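Local coordinates for protein protocadherin gamma-B3 (Homo sapiens, PDB 5K8R) that probably mediates calcium-dependent adhesion between neurons, pairing in antiparallel fashion through its outer extracellular cadherin repeats, at residues 58-63 / 72-77; 52-57 / 89-94; 78-81 / 86-89; 24-29 / 34-39. All coordinates share one frame; numbering follows the deposited sequence.

Interaction 1: 58-63 / 72-77; sequences DRIDRE and CVLEFE. With CA (calcium ion), chain C; CA (calcium ion), chain D.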
# COMPACT_ATOMS: atom_id res chain seq x y z
N ASP A 58 3.16 -37.22 -50.47
CA ASP A 58 3.76 -36.01 -49.91
C ASP A 58 3.77 -36.14 -48.39
O ASP A 58 3.31 -37.14 -47.83
CB ASP A 58 3.01 -34.76 -50.38
CG ASP A 58 3.82 -33.49 -50.22
OD1 ASP A 58 5.06 -33.59 -50.08
OD2 ASP A 58 3.22 -32.40 -50.25
N ARG A 59 4.29 -35.12 -47.73
CA ARG A 59 4.37 -35.13 -46.27
C ARG A 59 2.98 -35.05 -45.66
O ARG A 59 2.19 -34.16 -46.01
CB ARG A 59 5.24 -33.98 -45.77
CG ARG A 59 5.28 -33.86 -44.25
CD ARG A 59 6.33 -32.86 -43.80
NE ARG A 59 6.39 -32.76 -42.35
CZ ARG A 59 5.81 -31.79 -41.64
NH1 ARG A 59 5.11 -30.84 -42.26
NH2 ARG A 59 5.91 -31.78 -40.32
N ILE A 60 2.67 -35.98 -44.76
CA ILE A 60 1.39 -36.00 -44.06
C ILE A 60 1.62 -35.61 -42.61
O ILE A 60 1.93 -36.46 -41.77
CB ILE A 60 0.71 -37.37 -44.18
CG1 ILE A 60 0.52 -37.74 -45.65
CG2 ILE A 60 -0.62 -37.38 -43.45
CD1 ILE A 60 -0.16 -39.07 -45.86
N ASP A 61 1.48 -34.32 -42.30
CA ASP A 61 1.66 -33.81 -40.95
C ASP A 61 0.29 -33.74 -40.27
O ASP A 61 -0.56 -32.94 -40.66
CB ASP A 61 2.33 -32.44 -40.98
CG ASP A 61 2.42 -31.80 -39.60
OD1 ASP A 61 2.49 -32.55 -38.60
OD2 ASP A 61 2.41 -30.56 -39.52
N ARG A 62 0.09 -34.59 -39.26
CA ARG A 62 -1.21 -34.64 -38.59
C ARG A 62 -1.52 -33.34 -37.86
O ARG A 62 -2.69 -32.96 -37.74
CB ARG A 62 -1.26 -35.82 -37.62
CG ARG A 62 -2.65 -36.11 -37.08
CD ARG A 62 -2.59 -36.61 -35.65
NE ARG A 62 -1.97 -35.61 -34.77
CZ ARG A 62 -2.62 -34.58 -34.24
NH1 ARG A 62 -3.91 -34.40 -34.50
NH2 ARG A 62 -1.98 -33.73 -33.46
N GLU A 63 -0.49 -32.65 -37.36
CA GLU A 63 -0.71 -31.39 -36.66
C GLU A 63 -1.27 -30.33 -37.59
O GLU A 63 -2.14 -29.55 -37.20
CB GLU A 63 0.59 -30.91 -36.00
CG GLU A 63 0.88 -31.56 -34.66
CD GLU A 63 1.23 -33.03 -34.77
OE1 GLU A 63 2.05 -33.38 -35.64
OE2 GLU A 63 0.67 -33.83 -34.00
N CYS A 72 -7.97 -38.29 -36.83
CA CYS A 72 -7.53 -37.68 -38.07
C CYS A 72 -7.79 -38.65 -39.21
O CYS A 72 -7.09 -39.67 -39.34
CB CYS A 72 -6.04 -37.30 -38.01
SG CYS A 72 -5.56 -36.02 -39.18
N VAL A 73 -8.79 -38.35 -40.04
CA VAL A 73 -9.17 -39.20 -41.16
C VAL A 73 -9.11 -38.39 -42.44
O VAL A 73 -9.55 -37.23 -42.48
CB VAL A 73 -10.57 -39.81 -40.96
CG1 VAL A 73 -10.55 -40.84 -39.84
CG2 VAL A 73 -11.60 -38.73 -40.67
N LEU A 74 -8.53 -38.98 -43.48
CA LEU A 74 -8.45 -38.39 -44.81
C LEU A 74 -9.33 -39.20 -45.75
O LEU A 74 -9.04 -40.38 -46.01
CB LEU A 74 -7.01 -38.34 -45.31
CG LEU A 74 -6.05 -37.40 -44.59
CD1 LEU A 74 -4.64 -37.56 -45.14
CD2 LEU A 74 -6.52 -35.96 -44.73
N GLU A 75 -10.38 -38.59 -46.26
CA GLU A 75 -11.34 -39.26 -47.13
C GLU A 75 -11.16 -38.78 -48.56
O GLU A 75 -11.12 -37.57 -48.82
CB GLU A 75 -12.78 -38.99 -46.67
CG GLU A 75 -13.00 -39.23 -45.18
CD GLU A 75 -14.47 -39.32 -44.81
OE1 GLU A 75 -15.32 -38.95 -45.65
OE2 GLU A 75 -14.77 -39.76 -43.69
N PHE A 76 -11.04 -39.73 -49.49
CA PHE A 76 -10.92 -39.40 -50.90
C PHE A 76 -11.59 -40.50 -51.72
O PHE A 76 -12.08 -41.49 -51.18
CB PHE A 76 -9.45 -39.20 -51.30
CG PHE A 76 -8.57 -40.39 -51.00
CD1 PHE A 76 -8.42 -41.41 -51.93
CD2 PHE A 76 -7.89 -40.47 -49.80
CE1 PHE A 76 -7.61 -42.49 -51.66
CE2 PHE A 76 -7.08 -41.55 -49.52
CZ PHE A 76 -6.94 -42.56 -50.45
N GLU A 77 -11.61 -40.30 -53.04
CA GLU A 77 -12.26 -41.22 -53.96
C GLU A 77 -11.25 -41.71 -54.98
O GLU A 77 -10.60 -40.90 -55.66
CB GLU A 77 -13.43 -40.53 -54.67
CG GLU A 77 -14.51 -40.00 -53.74
CD GLU A 77 -15.49 -41.07 -53.29
OE1 GLU A 77 -15.42 -42.20 -53.83
OE2 GLU A 77 -16.32 -40.79 -52.41
CA CA C . 3.82 -34.00 -37.20
CA CA D . 2.43 -35.45 -33.76
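The backbones come closest at R62 and C72, with CA atoms 7.0 Å apart, and diverge to 10.2 Å between the CA atoms of I60 and L74. No hydrogen bond joins the segments: 58-63 is a loop entering helix 62-65, whereas 72-77 is, from V73 on, the first part of strand 73-80. At the narrow end R62 CG lies 3.6 Å from C72 SG, disulfide-bonded to C66. At the wide end I60 meets L74 methyl to methyl, with I65 and F45 beside them. With CG anti to the backbone N (chi1 -169°) and bends at chi2 and chi3, R62 turns its guanidinium to E63, NH2 bridging to OE2 at 2.7 Å from above the carboxylate plane. Replacing R62 by an alanine would probably cost E63 OE2 its guanidinium partner, though calcium would still hold the carboxylate, and open a gap beside the disulfide. Both E63 oxygens are used: the two calcium ions share OE1, and OE2 binds one at 2.4 Å. D61 OD1 binds the other and caps the helix by accepting from E63 N. E9 and D98 serve both ions, E10 the one bound by D61. D-R-E is one of the calcium-binding signatures of cadherin repeats, here at a junction between repeats.

Interaction 2: 52-57 / 89-94; sequences GNLLVS and VTVLIQ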
# COMPACT_ATOMS: atom_id res chain seq x y z
N GLY A 52 -1.53 -51.34 -58.40
CA GLY A 52 -2.69 -50.93 -57.63
C GLY A 52 -2.42 -50.60 -56.18
O GLY A 52 -3.32 -50.75 -55.35
N ASN A 53 -1.21 -50.15 -55.85
CA ASN A 53 -0.84 -49.87 -54.47
C ASN A 53 -1.06 -48.40 -54.14
O ASN A 53 -0.58 -47.51 -54.86
CB ASN A 53 0.61 -50.25 -54.20
CG ASN A 53 0.86 -51.74 -54.36
OD1 ASN A 53 -0.07 -52.54 -54.31
ND2 ASN A 53 2.12 -52.11 -54.55
N LEU A 54 -1.80 -48.14 -53.07
CA LEU A 54 -1.93 -46.79 -52.52
C LEU A 54 -0.66 -46.46 -51.74
O LEU A 54 -0.30 -47.18 -50.80
CB LEU A 54 -3.16 -46.69 -51.63
CG LEU A 54 -3.54 -45.29 -51.16
CD1 LEU A 54 -3.93 -44.42 -52.34
CD2 LEU A 54 -4.67 -45.36 -50.14
N LEU A 55 -0.00 -45.37 -52.13
CA LEU A 55 1.29 -44.97 -51.58
C LEU A 55 1.24 -43.51 -51.13
O LEU A 55 0.42 -42.71 -51.60
CB LEU A 55 2.42 -45.14 -52.61
CG LEU A 55 2.56 -46.49 -53.31
CD1 LEU A 55 3.68 -46.42 -54.34
CD2 LEU A 55 2.83 -47.60 -52.31
N VAL A 56 2.15 -43.18 -50.21
CA VAL A 56 2.29 -41.81 -49.73
C VAL A 56 2.96 -40.96 -50.80
O VAL A 56 4.02 -41.30 -51.32
CB VAL A 56 3.09 -41.78 -48.42
CG1 VAL A 56 3.37 -40.34 -48.01
CG2 VAL A 56 2.34 -42.51 -47.31
N SER A 57 2.33 -39.83 -51.13
CA SER A 57 2.82 -38.95 -52.18
C SER A 57 3.54 -37.71 -51.65
O SER A 57 4.43 -37.19 -52.33
CB SER A 57 1.67 -38.51 -53.08
OG SER A 57 2.12 -37.61 -54.08
N VAL A 89 -12.29 -44.21 -50.18
CA VAL A 89 -11.19 -44.67 -49.34
C VAL A 89 -11.00 -43.67 -48.21
O VAL A 89 -11.00 -42.45 -48.44
CB VAL A 89 -9.89 -44.82 -50.15
CG1 VAL A 89 -8.77 -45.37 -49.27
CG2 VAL A 89 -10.11 -45.72 -51.36
N THR A 90 -10.86 -44.18 -46.99
CA THR A 90 -10.55 -43.37 -45.82
C THR A 90 -9.26 -43.87 -45.19
O THR A 90 -9.07 -45.08 -45.03
CB THR A 90 -11.70 -43.40 -44.80
OG1 THR A 90 -11.98 -44.76 -44.44
CG2 THR A 90 -12.95 -42.78 -45.39
N VAL A 91 -8.38 -42.94 -44.84
CA VAL A 91 -7.07 -43.26 -44.28
C VAL A 91 -6.95 -42.55 -42.95
O VAL A 91 -6.91 -41.31 -42.90
CB VAL A 91 -5.92 -42.87 -45.22
CG1 VAL A 91 -4.58 -43.27 -44.62
CG2 VAL A 91 -6.11 -43.51 -46.59
N LEU A 92 -6.83 -43.32 -41.87
CA LEU A 92 -6.66 -42.77 -40.54
C LEU A 92 -5.19 -42.43 -40.35
O LEU A 92 -4.31 -43.25 -40.62
CB LEU A 92 -7.12 -43.77 -39.47
CG LEU A 92 -6.93 -43.34 -38.02
CD1 LEU A 92 -7.76 -42.11 -37.70
CD2 LEU A 92 -7.27 -44.49 -37.07
N ILE A 93 -4.92 -41.21 -39.89
CA ILE A 93 -3.55 -40.74 -39.68
C ILE A 93 -3.27 -40.77 -38.19
O ILE A 93 -3.77 -39.95 -37.42
CB ILE A 93 -3.35 -39.33 -40.26
CG1 ILE A 93 -3.64 -39.32 -41.76
CG2 ILE A 93 -1.94 -38.83 -39.97
CD1 ILE A 93 -2.81 -40.31 -42.55
N GLN A 94 -2.45 -41.74 -37.77
CA GLN A 94 -2.09 -41.87 -36.37
C GLN A 94 -1.10 -40.79 -35.96
O GLN A 94 -0.30 -40.31 -36.76
CB GLN A 94 -1.51 -43.26 -36.10
CG GLN A 94 -2.43 -44.40 -36.48
CD GLN A 94 -1.71 -45.73 -36.58
OE1 GLN A 94 -0.48 -45.78 -36.69
NE2 GLN A 94 -2.47 -46.82 -36.56
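L54 pushes its CD2 methyl against two valines of strand 85-94 in the facing sheet, meeting V89 CG1 at 4.2 Å and V91 CG2 at 4.3 Å. V89 and V91 are two residues apart on that strand and therefore project from the same side of it. Their matching rotamers place the two methyls that L54 meets: with chi1 of -177°, V89 CG1 leans along the strand toward V91, while V91 CG2 leans back toward V89, and these two methyls come 4.2 Å from each other. L54 CD2 completes a nearly equilateral triangle with them. L54 and V89 approach tip to tip, so the contact is made by the ends of the side chains while the backbones stay well separated, L54 CA and V89 CA being 10.0 Å apart. Leucine suits a site that must span this distance with a branched end, and the shorter beta-branched valines suit a strand, offering methyls close to their backbone. There is no polar contact between the segments, as expected where each strand spends its hydrogen bonds within its own sheet; L54, for instance, pairs through its backbone with V17. V17, F45 and V47 pack round L54, and F45 and I7 also touch V91, so that the triangle is set in a larger apolar interior. Such sheet-to-sheet packing is characteristic of the Greek-key beta sandwich of a cadherin repeat, here the first one of the protein.

Interaction 3: 78-81 / 86-89; sequences MVAE and FFHV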
# COMPACT_ATOMS: atom_id res chain seq x y z
N MET A 78 -11.10 -43.03 -55.09
CA MET A 78 -10.33 -43.64 -56.16
C MET A 78 -11.29 -44.00 -57.29
O MET A 78 -12.22 -44.79 -57.08
CB MET A 78 -9.58 -44.88 -55.68
CG MET A 78 -8.70 -45.50 -56.76
SD MET A 78 -8.35 -47.26 -56.50
CE MET A 78 -9.94 -47.98 -56.89
N VAL A 79 -11.07 -43.42 -58.46
CA VAL A 79 -11.92 -43.67 -59.61
C VAL A 79 -11.33 -44.64 -60.63
O VAL A 79 -10.16 -44.56 -60.98
CB VAL A 79 -12.29 -42.36 -60.33
CG1 VAL A 79 -11.03 -41.69 -60.89
CG2 VAL A 79 -13.29 -42.62 -61.44
N ALA A 80 -12.18 -45.55 -61.10
CA ALA A 80 -11.81 -46.54 -62.09
C ALA A 80 -12.67 -46.33 -63.32
O ALA A 80 -13.76 -45.77 -63.25
CB ALA A 80 -11.99 -47.97 -61.56
N GLU A 81 -12.16 -46.79 -64.47
CA GLU A 81 -12.90 -46.68 -65.72
C GLU A 81 -13.01 -48.06 -66.36
O GLU A 81 -12.33 -49.01 -65.97
CB GLU A 81 -12.24 -45.68 -66.68
CG GLU A 81 -10.73 -45.78 -66.78
CD GLU A 81 -10.15 -44.74 -67.71
OE1 GLU A 81 -10.71 -44.54 -68.81
OE2 GLU A 81 -9.14 -44.10 -67.34
N PHE A 86 -16.73 -45.05 -58.67
CA PHE A 86 -16.07 -44.38 -57.56
C PHE A 86 -15.86 -45.40 -56.44
O PHE A 86 -16.69 -46.28 -56.22
CB PHE A 86 -16.91 -43.21 -57.06
CG PHE A 86 -16.58 -41.89 -57.71
CD1 PHE A 86 -15.31 -41.66 -58.21
CD2 PHE A 86 -17.53 -40.90 -57.83
CE1 PHE A 86 -14.99 -40.45 -58.81
CE2 PHE A 86 -17.23 -39.69 -58.43
CZ PHE A 86 -15.95 -39.47 -58.92
N PHE A 87 -14.74 -45.28 -55.73
CA PHE A 87 -14.38 -46.18 -54.64
C PHE A 87 -13.90 -45.32 -53.48
O PHE A 87 -12.79 -44.79 -53.51
CB PHE A 87 -13.30 -47.18 -55.07
CG PHE A 87 -13.75 -48.11 -56.17
CD1 PHE A 87 -14.46 -49.26 -55.86
CD2 PHE A 87 -13.46 -47.83 -57.49
CE1 PHE A 87 -14.87 -50.12 -56.86
CE2 PHE A 87 -13.86 -48.69 -58.50
CZ PHE A 87 -14.57 -49.83 -58.18
N HIS A 88 -14.74 -45.19 -52.45
CA HIS A 88 -14.42 -44.32 -51.33
C HIS A 88 -13.35 -44.96 -50.45
O HIS A 88 -13.48 -46.12 -50.04
CB HIS A 88 -15.68 -44.03 -50.51
CG HIS A 88 -15.48 -42.97 -49.47
ND1 HIS A 88 -15.39 -41.63 -49.78
CD2 HIS A 88 -15.36 -43.06 -48.13
CE1 HIS A 88 -15.22 -40.94 -48.67
NE2 HIS A 88 -15.20 -41.78 -47.65
N VAL A 89 -12.29 -44.21 -50.18
CA VAL A 89 -11.19 -44.67 -49.34
C VAL A 89 -11.00 -43.67 -48.21
O VAL A 89 -11.00 -42.45 -48.44
CB VAL A 89 -9.89 -44.82 -50.15
CG1 VAL A 89 -8.77 -45.37 -49.27
CG2 VAL A 89 -10.11 -45.72 -51.36
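The ring of F87 has M78 O at its edge, in the plane and 3.3 Å from CD2, and A80 CB further along the rim, 3.7 Å from CE2; it also meets F26 edge-to-face. The ring of F86 likewise presents an edge, its CE1 lying 3.6 Å from V79 CB. Both rings belong to a beta hairpin, strands 73-80 and 85-94, within the sandwich of the first cadherin repeat. M78 and F87 form an antiparallel hydrogen-bonded pair: M78 N donates to F87 O at 2.9 Å with a nearly straight 163° angle, whereas the return bond from F87 N to M78 O is strongly bent and weak. V79 and F86 are the following non-hydrogen-bonded pair, and their side chains emerge on the other face of the sheet, where L338 of the second subunit packs on both. A branched valine beside a broad ring gives L338 an apolar surface to pack on. On the face of M78 and F87 the surroundings are L20 and L24, and phenylalanine suits the place because its long flat side chain spans from M78 to A80. An alanine at F87 would probably open a gap beside M78 and A80 and leave the F26 ring without its aromatic partner. V89, two residues beyond F87 and on the same side of the strand, extends the apolar line through V89 CG2, which touches M78 CB. Finally, the flexible thioether of M78 bends at chi3 (73°), which brings its terminal methyl CE to 3.6 Å from F87 CD2.

Interaction 4: 24-29 / 34-39; sequences LGFGVG and RNLRVI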
# COMPACT_ATOMS: atom_id res chain seq x y z
N LEU A 24 -9.92 -54.17 -53.07
CA LEU A 24 -11.21 -53.81 -53.65
C LEU A 24 -11.69 -54.82 -54.69
O LEU A 24 -12.53 -54.48 -55.53
CB LEU A 24 -11.14 -52.41 -54.26
CG LEU A 24 -10.90 -51.26 -53.27
CD1 LEU A 24 -10.95 -49.92 -53.98
CD2 LEU A 24 -11.91 -51.31 -52.13
N GLY A 25 -11.18 -56.05 -54.64
CA GLY A 25 -11.63 -57.09 -55.55
C GLY A 25 -11.03 -57.05 -56.93
O GLY A 25 -11.38 -57.90 -57.76
N PHE A 26 -10.14 -56.10 -57.22
CA PHE A 26 -9.53 -56.03 -58.53
C PHE A 26 -8.48 -57.13 -58.70
O PHE A 26 -7.98 -57.71 -57.74
CB PHE A 26 -8.87 -54.66 -58.75
CG PHE A 26 -9.84 -53.53 -58.92
CD1 PHE A 26 -10.47 -52.98 -57.82
CD2 PHE A 26 -10.10 -53.01 -60.17
CE1 PHE A 26 -11.36 -51.93 -57.97
CE2 PHE A 26 -10.99 -51.97 -60.33
CZ PHE A 26 -11.62 -51.43 -59.23
N GLY A 27 -8.16 -57.41 -59.96
CA GLY A 27 -7.09 -58.33 -60.30
C GLY A 27 -6.07 -57.63 -61.17
O GLY A 27 -6.39 -56.70 -61.91
N VAL A 28 -4.82 -58.10 -61.08
CA VAL A 28 -3.75 -57.51 -61.88
C VAL A 28 -3.97 -57.72 -63.37
O VAL A 28 -3.39 -57.00 -64.19
CB VAL A 28 -2.38 -58.06 -61.44
CG1 VAL A 28 -1.90 -57.34 -60.19
CG2 VAL A 28 -2.47 -59.56 -61.19
N GLY A 29 -4.80 -58.71 -63.71
CA GLY A 29 -5.08 -59.01 -65.10
C GLY A 29 -5.84 -57.89 -65.79
O GLY A 29 -6.07 -57.94 -67.00
N ARG A 34 -8.39 -50.66 -66.41
CA ARG A 34 -9.19 -49.92 -65.45
C ARG A 34 -8.66 -48.55 -65.09
O ARG A 34 -9.41 -47.65 -64.84
CB ARG A 34 -9.45 -50.76 -64.24
CG ARG A 34 -10.11 -52.05 -64.64
CD ARG A 34 -11.31 -52.36 -63.79
NE ARG A 34 -12.30 -51.33 -63.90
CZ ARG A 34 -13.41 -51.33 -63.21
NH1 ARG A 34 -13.64 -52.31 -62.39
NH2 ARG A 34 -14.30 -50.38 -63.37
N ASN A 35 -7.36 -48.40 -65.10
CA ASN A 35 -6.71 -47.11 -64.91
C ASN A 35 -7.17 -46.42 -63.62
O ASN A 35 -7.75 -45.34 -63.63
CB ASN A 35 -6.95 -46.21 -66.13
CG ASN A 35 -6.04 -45.00 -66.16
OD1 ASN A 35 -4.97 -45.00 -65.55
ND2 ASN A 35 -6.46 -43.96 -66.86
N LEU A 36 -6.90 -47.09 -62.50
CA LEU A 36 -7.25 -46.54 -61.20
C LEU A 36 -6.50 -45.24 -60.96
O LEU A 36 -5.34 -45.09 -61.36
CB LEU A 36 -6.92 -47.54 -60.09
CG LEU A 36 -7.34 -49.00 -60.28
CD1 LEU A 36 -6.86 -49.84 -59.11
CD2 LEU A 36 -8.84 -49.10 -60.44
N ARG A 37 -7.15 -44.29 -60.30
CA ARG A 37 -6.45 -43.07 -59.92
C ARG A 37 -7.13 -42.44 -58.71
O ARG A 37 -8.31 -42.66 -58.45
CB ARG A 37 -6.38 -42.07 -61.08
CG ARG A 37 -7.72 -41.71 -61.68
CD ARG A 37 -7.55 -40.89 -62.95
NE ARG A 37 -8.83 -40.57 -63.58
CZ ARG A 37 -9.47 -41.38 -64.41
NH1 ARG A 37 -8.96 -42.57 -64.71
NH2 ARG A 37 -10.63 -41.01 -64.94
N VAL A 38 -6.35 -41.66 -57.96
CA VAL A 38 -6.83 -40.99 -56.76
C VAL A 38 -7.35 -39.61 -57.15
O VAL A 38 -6.81 -38.96 -58.05
CB VAL A 38 -5.71 -40.90 -55.70
CG1 VAL A 38 -4.52 -40.13 -56.25
CG2 VAL A 38 -6.23 -40.28 -54.42
N ILE A 39 -8.40 -39.17 -56.46
CA ILE A 39 -9.00 -37.87 -56.72
C ILE A 39 -9.16 -37.06 -55.44
O ILE A 39 -10.02 -37.34 -54.61
CB ILE A 39 -10.38 -38.01 -57.39
CG1 ILE A 39 -10.24 -38.69 -58.76
CG2 ILE A 39 -11.04 -36.65 -57.54
CD1 ILE A 39 -9.54 -37.85 -59.79
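F26 and R34 cross at about a right angle, with the planes of ring and guanidinium 41° apart, so the two flat groups neither stack nor meet squarely. The contact lies at one end of the first cadherin repeat's beta sandwich, where the loop after helix 20-23 faces the residues leading into strand 37-39. The CE2 corner of the phenyl ring does most of the touching: R34 NH1 is 3.4 Å from F26 CE2 and R34 CD 3.5 Å from it. L36 comes from the other side of the ring plane, its CD2 at 3.6 Å from F26 CE2, the two side chains sliding past each other in opposite directions. F26 is thus held between a charged chain and a methyl, both approaching obliquely. Each residue suits its role: the ring closes over the buried leucine, L36 fills the inner side together with A21 and V47, and arginine lays both CD and NH1 against the ring, while NE and NH2 are used for other partners. Bends in the R34 chain, at chi2 (-132°) and chi3 (60°), fold CD back against F26 and carry the guanidinium past it. There its NE is hydrogen-bonded to the backbone oxygen E81 O, and NH2 makes a weak bond to P83 O.

How the interactions relate
All four contacts lie in the first cadherin repeat. Along the chain interaction 4 closes first; interaction 1, nested in the loop that interaction 2 closes, ends before interaction 3 opens, and interactions 2 and 3 end on the same strand. Strands 73-80 and 85-94 tie interactions 1, 2 and 3 together, and strand 37-39 of interaction 4 borders 73-80 in the same sheet. Interactions 1 and 4 mark the two ends, about 21 Å between centres: calcium junction at one, the loop after helix 20-23 at the other, with interaction 2 between them. Interactions 3 and 4, about 8 Å apart between centres, both touch the second subunit, as does E77 of interaction 1, so strands of this sheet contribute to the dimer surface.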